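Local coordinates for fibronectin-binding protein (Streptococcus pyogenes, PDB 5A0L) that mediates covalent attachment of the bacterial surface to its host, through an internal thioester carried by this N-terminal adhesin domain, at residues K97-V102 against N129-Y134; I124-N129 against E166-L171. All blocks are in the same frame, centred on the assembly; numbering follows the deposited sequence.

Contact 1: residues K97-V102 against N129-Y134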
loop_
_atom_site.group_PDB
_atom_site.type_symbol
_atom_site.label_atom_id
_atom_site.label_comp_id
_atom_site.label_asym_id
_atom_site.label_seq_id
_atom_site.Cartn_x
_atom_site.Cartn_y
_atom_site.Cartn_z
ATOM N N LYS A 97 6.819 -11.603 -6.721
ATOM C CA LYS A 97 6.894 -10.883 -8.000
ATOM C C LYS A 97 5.649 -10.027 -8.198
ATOM O O LYS A 97 5.731 -8.873 -8.640
ATOM C CB LYS A 97 7.010 -11.894 -9.174
ATOM C CG LYS A 97 6.954 -11.299 -10.601
ATOM C CD LYS A 97 6.927 -12.355 -11.709
ATOM C CE LYS A 97 5.535 -12.931 -11.846
ATOM N NZ LYS A 97 5.535 -13.921 -12.947
ATOM N N ASN A 98 4.483 -10.574 -7.891
ATOM C CA ASN A 98 3.236 -9.878 -8.071
ATOM C C ASN A 98 3.181 -8.597 -7.248
ATOM O O ASN A 98 2.852 -7.523 -7.757
ATOM C CB ASN A 98 2.036 -10.777 -7.778
ATOM C CG ASN A 98 1.789 -11.808 -8.842
ATOM O OD1 ASN A 98 2.172 -11.658 -10.008
ATOM N ND2 ASN A 98 1.088 -12.846 -8.451
ATOM N N ILE A 99 3.511 -8.702 -5.965
ATOM C CA ILE A 99 3.439 -7.551 -5.090
ATOM C C ILE A 99 4.506 -6.513 -5.479
ATOM O O ILE A 99 4.180 -5.297 -5.503
ATOM C CB ILE A 99 3.528 -7.992 -3.628
ATOM C CG1 ILE A 99 2.207 -8.707 -3.232
ATOM C CG2 ILE A 99 3.828 -6.821 -2.690
ATOM C CD1 ILE A 99 2.233 -9.473 -1.953
ATOM N N LEU A 100 5.733 -6.957 -5.752
ATOM C CA LEU A 100 6.761 -5.996 -6.152
ATOM C C LEU A 100 6.357 -5.198 -7.389
ATOM O O LEU A 100 6.572 -3.991 -7.460
ATOM C CB LEU A 100 8.092 -6.684 -6.379
ATOM C CG LEU A 100 8.797 -7.340 -5.223
ATOM C CD1 LEU A 100 10.061 -8.029 -5.669
ATOM C CD2 LEU A 100 9.087 -6.380 -4.128
ATOM N N ASN A 101 5.775 -5.891 -8.384
ATOM C CA ASN A 101 5.402 -5.216 -9.598
ATOM C C ASN A 101 4.221 -4.276 -9.402
ATOM O O ASN A 101 4.163 -3.215 -10.048
ATOM C CB ASN A 101 5.202 -6.200 -10.747
ATOM C CG ASN A 101 6.510 -6.612 -11.390
ATOM O OD1 ASN A 101 6.976 -5.958 -12.342
ATOM N ND2 ASN A 101 7.135 -7.669 -10.876
ATOM N N VAL A 102 3.275 -4.617 -8.526
ATOM C CA VAL A 102 2.221 -3.672 -8.186
ATOM C C VAL A 102 2.785 -2.367 -7.613
ATOM O O VAL A 102 2.455 -1.261 -8.055
ATOM C CB VAL A 102 1.204 -4.277 -7.198
ATOM C CG1 VAL A 102 0.307 -3.209 -6.591
ATOM C CG2 VAL A 102 0.382 -5.341 -7.901
ATOM N N ASN A 129 -5.864 -0.661 -3.284
ATOM C CA ASN A 129 -6.786 -1.692 -3.721
ATOM C C ASN A 129 -6.066 -2.824 -4.459
ATOM O O ASN A 129 -6.423 -3.999 -4.268
ATOM C CB ASN A 129 -7.900 -1.102 -4.581
ATOM C CG ASN A 129 -9.045 -0.586 -3.753
ATOM O OD1 ASN A 129 -9.931 -1.351 -3.393
ATOM N ND2 ASN A 129 -9.014 0.676 -3.382
ATOM N N ALA A 130 -5.048 -2.509 -5.264
ATOM C CA ALA A 130 -4.289 -3.539 -5.932
ATOM C C ALA A 130 -3.525 -4.385 -4.935
ATOM O O ALA A 130 -3.371 -5.616 -5.116
ATOM C CB ALA A 130 -3.359 -2.920 -6.967
ATOM N N ILE A 131 -3.023 -3.773 -3.870
ATOM C CA ILE A 131 -2.329 -4.554 -2.837
ATOM C C ILE A 131 -3.295 -5.530 -2.148
ATOM O O ILE A 131 -2.967 -6.702 -1.952
ATOM C CB ILE A 131 -1.590 -3.637 -1.822
ATOM C CG1 ILE A 131 -0.379 -2.983 -2.517
ATOM C CG2 ILE A 131 -1.176 -4.397 -0.557
ATOM C CD1 ILE A 131 0.652 -3.953 -3.041
ATOM N N TRP A 132 -4.488 -5.072 -1.816
ATOM C CA TRP A 132 -5.474 -5.926 -1.162
ATOM C C TRP A 132 -5.936 -7.063 -2.062
ATOM O O TRP A 132 -6.309 -8.138 -1.549
ATOM C CB TRP A 132 -6.645 -5.090 -0.681
ATOM C CG TRP A 132 -6.377 -4.244 0.525
ATOM C CD1 TRP A 132 -5.489 -4.488 1.519
ATOM C CD2 TRP A 132 -7.067 -3.050 0.890
ATOM N NE1 TRP A 132 -5.568 -3.522 2.502
ATOM C CE2 TRP A 132 -6.526 -2.621 2.126
ATOM C CE3 TRP A 132 -8.062 -2.280 0.287
ATOM C CZ2 TRP A 132 -6.995 -1.481 2.783
ATOM C CZ3 TRP A 132 -8.515 -1.147 0.938
ATOM C CH2 TRP A 132 -7.971 -0.761 2.164
ATOM N N TYR A 133 -5.914 -6.876 -3.372
ATOM C CA TYR A 133 -6.183 -7.983 -4.299
ATOM C C TYR A 133 -5.227 -9.143 -3.998
ATOM O O TYR A 133 -5.639 -10.327 -4.063
ATOM C CB TYR A 133 -6.013 -7.476 -5.738
ATOM C CG TYR A 133 -6.255 -8.508 -6.804
ATOM C CD1 TYR A 133 -7.553 -8.809 -7.215
ATOM C CD2 TYR A 133 -5.193 -9.142 -7.454
ATOM C CE1 TYR A 133 -7.768 -9.741 -8.245
ATOM C CE2 TYR A 133 -5.401 -10.067 -8.469
ATOM C CZ TYR A 133 -6.693 -10.367 -8.847
ATOM O OH TYR A 133 -6.896 -11.287 -9.851
ATOM N N TYR A 134 -3.995 -8.842 -3.651
ATOM C CA TYR A 134 -3.005 -9.874 -3.358
ATOM C C TYR A 134 -2.898 -10.248 -1.888
ATOM O O TYR A 134 -2.613 -11.406 -1.579
ATOM C CB TYR A 134 -1.635 -9.492 -3.925
ATOM C CG TYR A 134 -1.551 -9.590 -5.433
ATOM C CD1 TYR A 134 -1.585 -10.839 -6.076
ATOM C CD2 TYR A 134 -1.499 -8.456 -6.237
ATOM C CE1 TYR A 134 -1.572 -10.940 -7.446
ATOM C CE2 TYR A 134 -1.434 -8.567 -7.634
ATOM C CZ TYR A 134 -1.495 -9.809 -8.231
ATOM O OH TYR A 134 -1.439 -9.957 -9.581
#
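Tyr-134 and Val-102 are the two main bumps here, and each enters a hollow made by three side chains of the other helix. The segments run almost exactly antiparallel, their axes 10.0 Å apart, in the helical part of the thioester domain. The tyrosine projects into the hollow between Asn-98, Ile-99 and Val-102. Asn-98 lays its CB over one ring face, a CH-pi contact 3.8 Å from the ring centroid of Tyr-134 and 21° off its normal. Its amide leans over the rim at 29° to the ring plane, with Asn-98 ND2 3.4 Å from Tyr-134 CE1. Behind the opposite face, Tyr-133 CD2 lies over the ring centre, so the phenol is clamped from both faces. Ile-99 CG1 slides past Tyr-134 CB at 4.0 Å.

In return, Val-102 forks into the hollow of Ala-130, Ile-131 and Tyr-134. With CG1 trans to the backbone N (chi1 166°), that methyl reaches Ala-130 CB at 3.7 Å and, less certainly since Ile-131 has two deposited conformers, Ile-131 CD1. The second branch, Val-102 CG2, meets Tyr-134 CE2 obliquely at 3.7 Å. Leu-204 of strand 203-205 touches both Ile-99 and Ile-131, while Leu-168, Leu-171 and Ile-172 of helix 158-172 pack on Ala-130.

Methyls, methylenes and one aromatic ring do most of the touching, and the two segments share neither a hydrogen bond nor a salt bridge. Their grip therefore rests on fit and on burial of apolar surface; the Asn-98 amide and Tyr-134 hydroxyl lie close without bonding each other.

Contact 2: residues I124-N129 against E166-L171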
loop_
_atom_site.group_PDB
_atom_site.type_symbol
_atom_site.label_atom_id
_atom_site.label_comp_id
_atom_site.label_asym_id
_atom_site.label_seq_id
_atom_site.Cartn_x
_atom_site.Cartn_y
_atom_site.Cartn_z
ATOM N N ILE A 124 -2.825 6.680 -4.372
ATOM C CA ILE A 124 -2.646 5.817 -3.185
ATOM C C ILE A 124 -3.850 4.873 -3.080
ATOM O O ILE A 124 -3.679 3.674 -2.846
ATOM C CB ILE A 124 -2.492 6.702 -1.934
ATOM C CG1 ILE A 124 -1.148 7.427 -1.952
ATOM C CG2 ILE A 124 -2.621 5.874 -0.657
ATOM C CD1 ILE A 124 -1.023 8.543 -0.944
ATOM N N LEU A 125 -5.048 5.387 -3.252
ATOM C CA LEU A 125 -6.248 4.570 -3.127
ATOM C C LEU A 125 -6.267 3.439 -4.154
ATOM O O LEU A 125 -6.622 2.285 -3.819
ATOM C CB LEU A 125 -7.487 5.444 -3.203
ATOM C CG LEU A 125 -8.830 4.783 -3.044
ATOM C CD1 LEU A 125 -8.939 4.028 -1.723
ATOM C CD2 LEU A 125 -9.906 5.891 -3.149
ATOM N N VAL A 126 -5.920 3.746 -5.395
ATOM C CA VAL A 126 -5.823 2.701 -6.425
ATOM C C VAL A 126 -4.784 1.651 -6.050
ATOM O O VAL A 126 -5.059 0.437 -6.109
ATOM C CB VAL A 126 -5.522 3.316 -7.796
ATOM C CG1 VAL A 126 -5.145 2.258 -8.818
ATOM C CG2 VAL A 126 -6.699 4.122 -8.286
ATOM N N THR A 127 -3.606 2.089 -5.674
ATOM C CA THR A 127 -2.528 1.168 -5.364
ATOM C C THR A 127 -2.905 0.296 -4.175
ATOM O O THR A 127 -2.633 -0.910 -4.155
ATOM C CB THR A 127 -1.220 1.917 -5.101
ATOM O OG1 THR A 127 -0.928 2.797 -6.212
ATOM C CG2 THR A 127 -0.065 0.990 -4.934
ATOM N N GLN A 128 -3.543 0.909 -3.188
ATOM C CA GLN A 128 -3.986 0.193 -1.987
ATOM C C GLN A 128 -4.956 -0.925 -2.362
ATOM O O GLN A 128 -4.894 -2.033 -1.793
ATOM C CB GLN A 128 -4.658 1.192 -1.039
ATOM C CG GLN A 128 -5.174 0.555 0.262
ATOM C CD GLN A 128 -4.062 0.025 1.108
ATOM O OE1 GLN A 128 -3.411 0.772 1.856
ATOM N NE2 GLN A 128 -3.783 -1.282 0.975
ATOM N N ASN A 129 -5.864 -0.661 -3.284
ATOM C CA ASN A 129 -6.786 -1.692 -3.721
ATOM C C ASN A 129 -6.066 -2.824 -4.459
ATOM O O ASN A 129 -6.423 -3.999 -4.268
ATOM C CB ASN A 129 -7.900 -1.102 -4.581
ATOM C CG ASN A 129 -9.045 -0.586 -3.753
ATOM O OD1 ASN A 129 -9.931 -1.351 -3.393
ATOM N ND2 ASN A 129 -9.014 0.676 -3.382
ATOM N N GLU A 166 -8.847 2.403 -14.946
ATOM C CA GLU A 166 -7.937 1.820 -15.906
ATOM C C GLU A 166 -6.614 1.429 -15.276
ATOM O O GLU A 166 -6.022 0.388 -15.606
ATOM C CB GLU A 166 -7.765 2.768 -17.120
ATOM C CG GLU A 166 -9.049 2.926 -17.936
ATOM C CD GLU A 166 -9.674 1.580 -18.333
ATOM O OE1 GLU A 166 -8.985 0.807 -19.030
ATOM O OE2 GLU A 166 -10.855 1.278 -17.941
ATOM N N ALA A 167 -6.118 2.260 -14.364
ATOM C CA ALA A 167 -4.878 1.963 -13.665
ATOM C C ALA A 167 -5.020 0.680 -12.840
ATOM O O ALA A 167 -4.123 -0.162 -12.831
ATOM C CB ALA A 167 -4.432 3.120 -12.802
ATOM N N LEU A 168 -6.129 0.580 -12.115
ATOM C CA LEU A 168 -6.333 -0.595 -11.264
ATOM C C LEU A 168 -6.325 -1.899 -12.099
ATOM O O LEU A 168 -5.692 -2.891 -11.714
ATOM C CB LEU A 168 -7.615 -0.430 -10.465
ATOM C CG LEU A 168 -7.912 -1.567 -9.492
ATOM C CD1 LEU A 168 -6.767 -1.830 -8.542
ATOM C CD2 LEU A 168 -9.191 -1.238 -8.721
ATOM N N LYS A 169 -6.987 -1.878 -13.245
ATOM C CA LYS A 169 -7.008 -3.045 -14.110
ATOM C C LYS A 169 -5.588 -3.453 -14.526
ATOM O O LYS A 169 -5.248 -4.637 -14.532
ATOM C CB LYS A 169 -7.824 -2.768 -15.363
ATOM C CG LYS A 169 -9.300 -2.621 -15.128
ATOM C CD LYS A 169 -10.002 -2.304 -16.451
ATOM C CE LYS A 169 -11.443 -1.981 -16.221
ATOM N NZ LYS A 169 -12.079 -1.502 -17.479
ATOM N N LYS A 170 -4.751 -2.469 -14.861
ATOM C CA LYS A 170 -3.386 -2.775 -15.270
ATOM C C LYS A 170 -2.583 -3.370 -14.118
ATOM O O LYS A 170 -1.761 -4.272 -14.298
ATOM C CB LYS A 170 -2.696 -1.537 -15.854
ATOM C CG LYS A 170 -3.331 -1.041 -17.163
ATOM C CD LYS A 170 -2.711 0.257 -17.683
ATOM C CE LYS A 170 -3.530 0.913 -18.801
ATOM N NZ LYS A 170 -2.904 2.244 -19.046
ATOM N N LEU A 171 -2.789 -2.840 -12.915
ATOM C CA LEU A 171 -2.047 -3.276 -11.750
ATOM C C LEU A 171 -2.337 -4.715 -11.359
ATOM O O LEU A 171 -1.443 -5.367 -10.818
ATOM C CB LEU A 171 -2.261 -2.354 -10.552
ATOM C CG LEU A 171 -1.669 -0.950 -10.630
ATOM C CD1 LEU A 171 -2.164 -0.111 -9.457
ATOM C CD2 LEU A 171 -0.147 -0.988 -10.634
#
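Val-126 meets Ala-167, Leu-168 and Leu-171 where two helices of the thioester domain pack roughly parallel; the axes of segments 124-129 and 166-171 approach to 9.4 Å and cross at -31°. Apolar contacts come first. Val-126 CG1, which lies beside its own carbonyl carbon, fills the hollow between those three residues, 3.9 Å from Leu-171 CD1 and at similar range from the CB atoms of Ala-167 and Leu-168. Leu-171 crosses the valine side chain at about a right angle. In return, Leu-168 CD1 bends back to 3.7 Å from the carbonyl oxygen Val-126 O and also brushes Asn-129 CB.

Polar bonds stay within each helix or lead outward. Lys-169 NZ makes a salt bridge to Glu-166 OE2, approaching on the syn side, and also bonds Asn-144. Thr-127 OG1 pairs with Ala-123 O and Tyr-107 N, whereas Gln-128 NE2 is bonded to the carbonyl of Cys-49, the chain's sole cysteine and hence probably the one that forms the thioester. On the helix 120-135 side, Leu-125 O takes two donors from Asn-129: the backbone N on one face of its carbonyl plane and, on the other, ND2 at 2.9 Å, 38° out of that plane.

How the contacts relate
After four strands of the barrel and helix 75-81, the chain forms helix 92-105, then reaches helix 120-135, where contact 1 closes a loop of 26 intervening residues. It runs on to helix 158-172, and contact 2 closes a second loop, of 36 residues. The closures cross rather than nest: contact 2 starts, at 124-129, before contact 1 has closed at 129-134, and ends beyond it; they share Asn-129. Helix 120-135 is thus the common partner of the other two, which also touch directly, Val-102 CG2 lying 3.4 Å from Leu-171 O. Separately, Ala-130 CB of contact 1 lies 3.8 Å from Leu-171 CB of contact 2. Helices 92-105 and 120-135 rest on the antiparallel barrel, and 158-172 packs against them.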